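Local coordinates for protein enoyl-CoA hydratase (Thermus thermophilus, PDB 1WZ8) that probably catalyses the reversible addition of water to the double bond of 2-enoyl-CoA thioesters, as a hexameric member of the crotonase family, at residues P36-E50 with E92-P104. Residues are numbered along the deposited sequence; the frame is centred on the assembly and turned at random.
Sequences PALHRGLARVWRDLE and EARDLVLGPLNFP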
loop_
_atom_site.group_PDB
_atom_site.type_symbol
_atom_site.label_atom_id
_atom_site.label_comp_id
_atom_site.label_asym_id
_atom_site.label_seq_id
_atom_site.Cartn_x
_atom_site.Cartn_y
_atom_site.Cartn_z
ATOM N N PRO A 36 29.870 -18.593 6.712
ATOM C CA PRO A 36 29.604 -17.806 5.504
ATOM C C PRO A 36 29.110 -18.628 4.308
ATOM O O PRO A 36 28.117 -18.275 3.669
ATOM C CB PRO A 36 30.952 -17.143 5.227
ATOM C CG PRO A 36 31.482 -16.905 6.597
ATOM C CD PRO A 36 31.154 -18.202 7.322
ATOM N N ALA A 37 29.797 -19.728 4.014
ATOM C CA ALA A 37 29.433 -20.571 2.879
ATOM C C ALA A 37 28.031 -21.158 2.960
ATOM O O ALA A 37 27.317 -21.205 1.955
ATOM C CB ALA A 37 30.455 -21.691 2.710
ATOM N N LEU A 38 27.635 -21.613 4.146
ATOM C CA LEU A 38 26.313 -22.206 4.313
ATOM C C LEU A 38 25.210 -21.162 4.202
ATOM O O LEU A 38 24.175 -21.408 3.587
ATOM C CB LEU A 38 26.209 -22.927 5.658
ATOM C CG LEU A 38 24.876 -23.648 5.894
ATOM C CD1 LEU A 38 24.651 -24.703 4.816
ATOM C CD2 LEU A 38 24.886 -24.286 7.265
ATOM N N HIS A 39 25.427 -19.997 4.794
ATOM C CA HIS A 39 24.431 -18.939 4.720
ATOM C C HIS A 39 24.167 -18.572 3.259
ATOM O O HIS A 39 23.016 -18.462 2.832
ATOM C CB HIS A 39 24.902 -17.715 5.509
ATOM C CG HIS A 39 23.907 -16.598 5.534
ATOM N ND1 HIS A 39 23.965 -15.532 4.662
ATOM C CD2 HIS A 39 22.816 -16.395 6.307
ATOM C CE1 HIS A 39 22.950 -14.719 4.898
ATOM N NE2 HIS A 39 22.237 -15.219 5.892
ATOM N N ARG A 40 25.233 -18.391 2.487
ATOM C CA ARG A 40 25.077 -18.053 1.081
ATOM C C ARG A 40 24.424 -19.200 0.309
ATOM O O ARG A 40 23.610 -18.971 -0.588
ATOM C CB ARG A 40 26.428 -17.712 0.457
ATOM C CG ARG A 40 26.358 -17.572 -1.056
ATOM C CD ARG A 40 27.546 -16.816 -1.614
ATOM N NE ARG A 40 28.792 -17.327 -1.049
ATOM C CZ ARG A 40 29.417 -16.774 -0.016
ATOM N NH1 ARG A 40 28.890 -15.700 0.565
ATOM N NH2 ARG A 40 30.576 -17.268 0.407
ATOM N N GLY A 41 24.787 -20.430 0.665
ATOM C CA GLY A 41 24.221 -21.593 0.006
ATOM C C GLY A 41 22.722 -21.700 0.217
ATOM O O GLY A 41 21.971 -21.929 -0.731
ATOM N N LEU A 42 22.285 -21.538 1.462
ATOM C CA LEU A 42 20.864 -21.612 1.789
ATOM C C LEU A 42 20.081 -20.478 1.140
ATOM O O LEU A 42 18.888 -20.608 0.858
ATOM C CB LEU A 42 20.675 -21.565 3.311
ATOM C CG LEU A 42 21.081 -22.839 4.057
ATOM C CD1 LEU A 42 21.115 -22.598 5.559
ATOM C CD2 LEU A 42 20.101 -23.947 3.709
ATOM N N ALA A 43 20.757 -19.362 0.897
ATOM C CA ALA A 43 20.098 -18.206 0.302
ATOM C C ALA A 43 20.006 -18.278 -1.218
ATOM O O ALA A 43 19.040 -17.800 -1.808
ATOM C CB ALA A 43 20.826 -16.936 0.713
ATOM N N ARG A 44 21.007 -18.886 -1.845
ATOM C CA ARG A 44 21.047 -18.967 -3.297
ATOM C C ARG A 44 20.534 -20.251 -3.937
ATOM O O ARG A 44 20.198 -20.251 -5.117
ATOM C CB ARG A 44 22.476 -18.714 -3.785
ATOM C CG ARG A 44 23.104 -17.466 -3.201
ATOM C CD ARG A 44 24.543 -17.278 -3.651
ATOM N NE ARG A 44 24.633 -16.619 -4.952
ATOM C CZ ARG A 44 25.541 -15.695 -5.252
ATOM N NH1 ARG A 44 26.438 -15.325 -4.347
ATOM N NH2 ARG A 44 25.544 -15.122 -6.448
ATOM N N VAL A 45 20.467 -21.339 -3.177
ATOM C CA VAL A 45 20.016 -22.616 -3.723
ATOM C C VAL A 45 18.634 -22.551 -4.383
ATOM O O VAL A 45 18.364 -23.264 -5.350
ATOM C CB VAL A 45 20.012 -23.715 -2.623
ATOM C CG1 VAL A 45 18.990 -23.377 -1.546
ATOM C CG2 VAL A 45 19.731 -25.084 -3.240
ATOM N N TRP A 46 17.769 -21.677 -3.879
ATOM C CA TRP A 46 16.419 -21.556 -4.420
ATOM C C TRP A 46 16.368 -21.221 -5.907
ATOM O O TRP A 46 15.480 -21.686 -6.615
ATOM C CB TRP A 46 15.624 -20.536 -3.598
ATOM C CG TRP A 46 15.596 -20.912 -2.146
ATOM C CD1 TRP A 46 16.421 -20.443 -1.162
ATOM C CD2 TRP A 46 14.801 -21.939 -1.545
ATOM N NE1 TRP A 46 16.198 -21.123 0.011
ATOM C CE2 TRP A 46 15.208 -22.049 -0.195
ATOM C CE3 TRP A 46 13.788 -22.786 -2.016
ATOM C CZ2 TRP A 46 14.638 -22.971 0.687
ATOM C CZ3 TRP A 46 13.222 -23.706 -1.137
ATOM C CH2 TRP A 46 13.650 -23.791 0.199
ATOM N N ARG A 47 17.318 -20.427 -6.388
ATOM C CA ARG A 47 17.347 -20.074 -7.806
ATOM C C ARG A 47 17.570 -21.305 -8.676
ATOM O O ARG A 47 16.899 -21.491 -9.689
ATOM C CB ARG A 47 18.452 -19.053 -8.079
ATOM C CG ARG A 47 18.085 -17.636 -7.691
ATOM C CD ARG A 47 19.312 -16.751 -7.667
ATOM N NE ARG A 47 19.542 -16.218 -6.329
ATOM C CZ ARG A 47 20.738 -16.115 -5.765
ATOM N NH1 ARG A 47 21.817 -16.511 -6.424
ATOM N NH2 ARG A 47 20.855 -15.620 -4.538
ATOM N N ASP A 48 18.515 -22.148 -8.276
ATOM C CA ASP A 48 18.809 -23.354 -9.034
ATOM C C ASP A 48 17.742 -24.435 -8.867
ATOM O O ASP A 48 17.570 -25.281 -9.745
ATOM C CB ASP A 48 20.178 -23.908 -8.636
ATOM C CG ASP A 48 21.308 -22.951 -8.960
ATOM O OD1 ASP A 48 21.252 -22.306 -10.028
ATOM O OD2 ASP A 48 22.258 -22.849 -8.158
ATOM N N LEU A 49 17.020 -24.407 -7.751
ATOM C CA LEU A 49 15.987 -25.408 -7.518
ATOM C C LEU A 49 14.864 -25.303 -8.539
ATOM O O LEU A 49 14.197 -26.291 -8.843
ATOM C CB LEU A 49 15.411 -25.272 -6.105
ATOM C CG LEU A 49 16.346 -25.668 -4.962
ATOM C CD1 LEU A 49 15.612 -25.549 -3.636
ATOM C CD2 LEU A 49 16.837 -27.097 -5.179
ATOM N N GLU A 50 14.658 -24.103 -9.066
ATOM C CA GLU A 50 13.611 -23.882 -10.056
ATOM C C GLU A 50 13.871 -24.718 -11.301
ATOM O O GLU A 50 12.949 -25.028 -12.053
ATOM C CB GLU A 50 13.547 -22.400 -10.433
ATOM C CG GLU A 50 13.091 -21.495 -9.303
ATOM C CD GLU A 50 13.101 -20.025 -9.684
ATOM O OE1 GLU A 50 14.197 -19.470 -9.915
ATOM O OE2 GLU A 50 12.008 -19.423 -9.755
ATOM N N GLU A 92 22.261 -11.680 0.712
ATOM C CA GLU A 92 22.061 -13.091 1.043
ATOM C C GLU A 92 20.921 -13.221 2.054
ATOM O O GLU A 92 20.053 -14.094 1.929
ATOM C CB GLU A 92 23.333 -13.685 1.651
ATOM C CG GLU A 92 24.425 -13.983 0.644
ATOM C CD GLU A 92 25.705 -14.447 1.309
ATOM O OE1 GLU A 92 25.638 -14.916 2.464
ATOM O OE2 GLU A 92 26.774 -14.357 0.670
ATOM N N ALA A 93 20.933 -12.349 3.059
ATOM C CA ALA A 93 19.908 -12.359 4.105
ATOM C C ALA A 93 18.549 -12.100 3.474
ATOM O O ALA A 93 17.551 -12.728 3.822
ATOM C CB ALA A 93 20.215 -11.284 5.143
ATOM N N ARG A 94 18.514 -11.164 2.533
ATOM C CA ARG A 94 17.263 -10.844 1.855
ATOM C C ARG A 94 16.754 -12.067 1.099
ATOM O O ARG A 94 15.560 -12.369 1.124
ATOM C CB ARG A 94 17.476 -9.670 0.889
ATOM C CG ARG A 94 16.290 -9.362 -0.028
ATOM C CD ARG A 94 16.580 -8.108 -0.857
ATOM N NE ARG A 94 15.533 -7.797 -1.828
ATOM C CZ ARG A 94 15.356 -8.437 -2.977
ATOM N NH1 ARG A 94 16.157 -9.439 -3.316
ATOM N NH2 ARG A 94 14.383 -8.066 -3.798
ATOM N N ASP A 95 17.662 -12.779 0.437
ATOM C CA ASP A 95 17.286 -13.961 -0.334
ATOM C C ASP A 95 16.966 -15.188 0.515
ATOM O O ASP A 95 16.241 -16.076 0.077
ATOM C CB ASP A 95 18.379 -14.314 -1.351
ATOM C CG ASP A 95 18.436 -13.332 -2.512
ATOM O OD1 ASP A 95 17.367 -12.865 -2.944
ATOM O OD2 ASP A 95 19.541 -13.036 -2.999
ATOM N N LEU A 96 17.505 -15.240 1.727
ATOM C CA LEU A 96 17.249 -16.372 2.607
ATOM C C LEU A 96 15.757 -16.423 2.918
ATOM O O LEU A 96 15.207 -17.491 3.169
ATOM C CB LEU A 96 18.042 -16.232 3.910
ATOM C CG LEU A 96 17.976 -17.424 4.874
ATOM C CD1 LEU A 96 18.572 -18.665 4.217
ATOM C CD2 LEU A 96 18.741 -17.093 6.145
ATOM N N VAL A 97 15.111 -15.261 2.891
ATOM C CA VAL A 97 13.680 -15.165 3.162
ATOM C C VAL A 97 12.853 -15.164 1.873
ATOM O O VAL A 97 11.864 -15.893 1.753
ATOM C CB VAL A 97 13.366 -13.886 3.985
ATOM C CG1 VAL A 97 11.860 -13.707 4.139
ATOM C CG2 VAL A 97 14.022 -13.986 5.353
ATOM N N LEU A 98 13.262 -14.360 0.899
ATOM C CA LEU A 98 12.532 -14.280 -0.363
ATOM C C LEU A 98 12.690 -15.533 -1.209
ATOM O O LEU A 98 11.800 -15.881 -1.984
ATOM C CB LEU A 98 12.990 -13.057 -1.159
ATOM C CG LEU A 98 12.778 -11.709 -0.465
ATOM C CD1 LEU A 98 13.186 -10.583 -1.411
ATOM C CD2 LEU A 98 11.315 -11.565 -0.061
ATOM N N GLY A 99 13.826 -16.212 -1.059
ATOM C CA GLY A 99 14.061 -17.422 -1.822
ATOM C C GLY A 99 12.911 -18.393 -1.652
ATOM O O GLY A 99 12.279 -18.795 -2.629
ATOM N N PRO A 100 12.619 -18.799 -0.411
ATOM C CA PRO A 100 11.522 -19.731 -0.152
ATOM C C PRO A 100 10.170 -19.132 -0.564
ATOM O O PRO A 100 9.328 -19.818 -1.150
ATOM C CB PRO A 100 11.615 -19.958 1.352
ATOM C CG PRO A 100 13.075 -19.772 1.634
ATOM C CD PRO A 100 13.408 -18.563 0.812
ATOM N N LEU A 101 9.974 -17.850 -0.266
ATOM C CA LEU A 101 8.718 -17.181 -0.597
ATOM C C LEU A 101 8.432 -17.150 -2.084
ATOM O O LEU A 101 7.285 -17.307 -2.502
ATOM C CB LEU A 101 8.695 -15.743 -0.069
ATOM C CG LEU A 101 8.508 -15.488 1.428
ATOM C CD1 LEU A 101 8.235 -14.000 1.636
ATOM C CD2 LEU A 101 7.344 -16.306 1.967
ATOM N N ASN A 102 9.470 -16.942 -2.887
ATOM C CA ASN A 102 9.277 -16.885 -4.326
ATOM C C ASN A 102 9.481 -18.210 -5.055
ATOM O O ASN A 102 9.310 -18.281 -6.273
ATOM C CB ASN A 102 10.151 -15.783 -4.933
ATOM C CG ASN A 102 9.658 -14.392 -4.563
ATOM O OD1 ASN A 102 8.461 -14.117 -4.611
ATOM N ND2 ASN A 102 10.579 -13.510 -4.195
ATOM N N PHE A 103 9.846 -19.258 -4.320
ATOM C CA PHE A 103 10.010 -20.566 -4.938
ATOM C C PHE A 103 8.583 -21.002 -5.266
ATOM O O PHE A 103 7.685 -20.821 -4.455
ATOM C CB PHE A 103 10.650 -21.552 -3.964
ATOM C CG PHE A 103 10.994 -22.866 -4.591
ATOM C CD1 PHE A 103 11.944 -22.933 -5.606
ATOM C CD2 PHE A 103 10.341 -24.029 -4.204
ATOM C CE1 PHE A 103 12.237 -24.142 -6.233
ATOM C CE2 PHE A 103 10.627 -25.248 -4.824
ATOM C CZ PHE A 103 11.574 -25.303 -5.841
ATOM N N PRO A 104 8.355 -21.579 -6.458
ATOM C CA PRO A 104 6.997 -22.002 -6.826
ATOM C C PRO A 104 6.329 -23.132 -6.045
ATOM O O PRO A 104 5.099 -23.157 -5.926
ATOM C CB PRO A 104 7.128 -22.329 -8.312
ATOM C CG PRO A 104 8.552 -22.793 -8.425
ATOM C CD PRO A 104 9.293 -21.792 -7.575
HETATM O O HOH W 1 27.936 -15.666 3.671
#
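Trp46 lies with one indole face on Gly99 and Pro100: Pro100 CG sits 3.6 Å from Trp46 CE2, and Pro100 CD makes a CH-pi contact over the five-membered ring. Gly99, having no side chain, lets the indole rest directly on its backbone. The opposite face takes Val45 CG1 from its own helix. Beyond Pro100, the edge of the Trp46 six-membered ring, CE3 foremost, meets the face of Phe103 in a T-shaped pair, planes at 64°, while Leu49 CB reaches Phe103 CE1 at 3.4 Å. With Trp46 cut back to an alanine, a gap would probably open above Gly99 and Pro100 and Phe103 would lose its edge-on partner. Midway, where the axes of 36-49 and 92-102 come within 7.7 Å, Ala43 CB packs 3.2 Å from Glu92 O. Leu38, turned from this contact, packs on Leu12 and Phe26, setting helix 36-49 between the sheet and helix 83-102 of the crotonase fold.

The His39 side chain leaves its helix with CG anti to the backbone N (chi1 -178°), which carries the imidazole to Glu92; its ND1 donates in the ring plane to the anti lone pair of Glu92 OE1, 2.8 Å and nearly straight at 166°. Arg40 NH1 closes a 2.5 Å salt bridge to Glu92 OE2, which Arg88 also engages; a water links OE1 to Pro36 O. So many donors around one buried carboxylate would be expected to keep it ionised; the contact thus joins the two helices by charge at one end and by ring packing at the other.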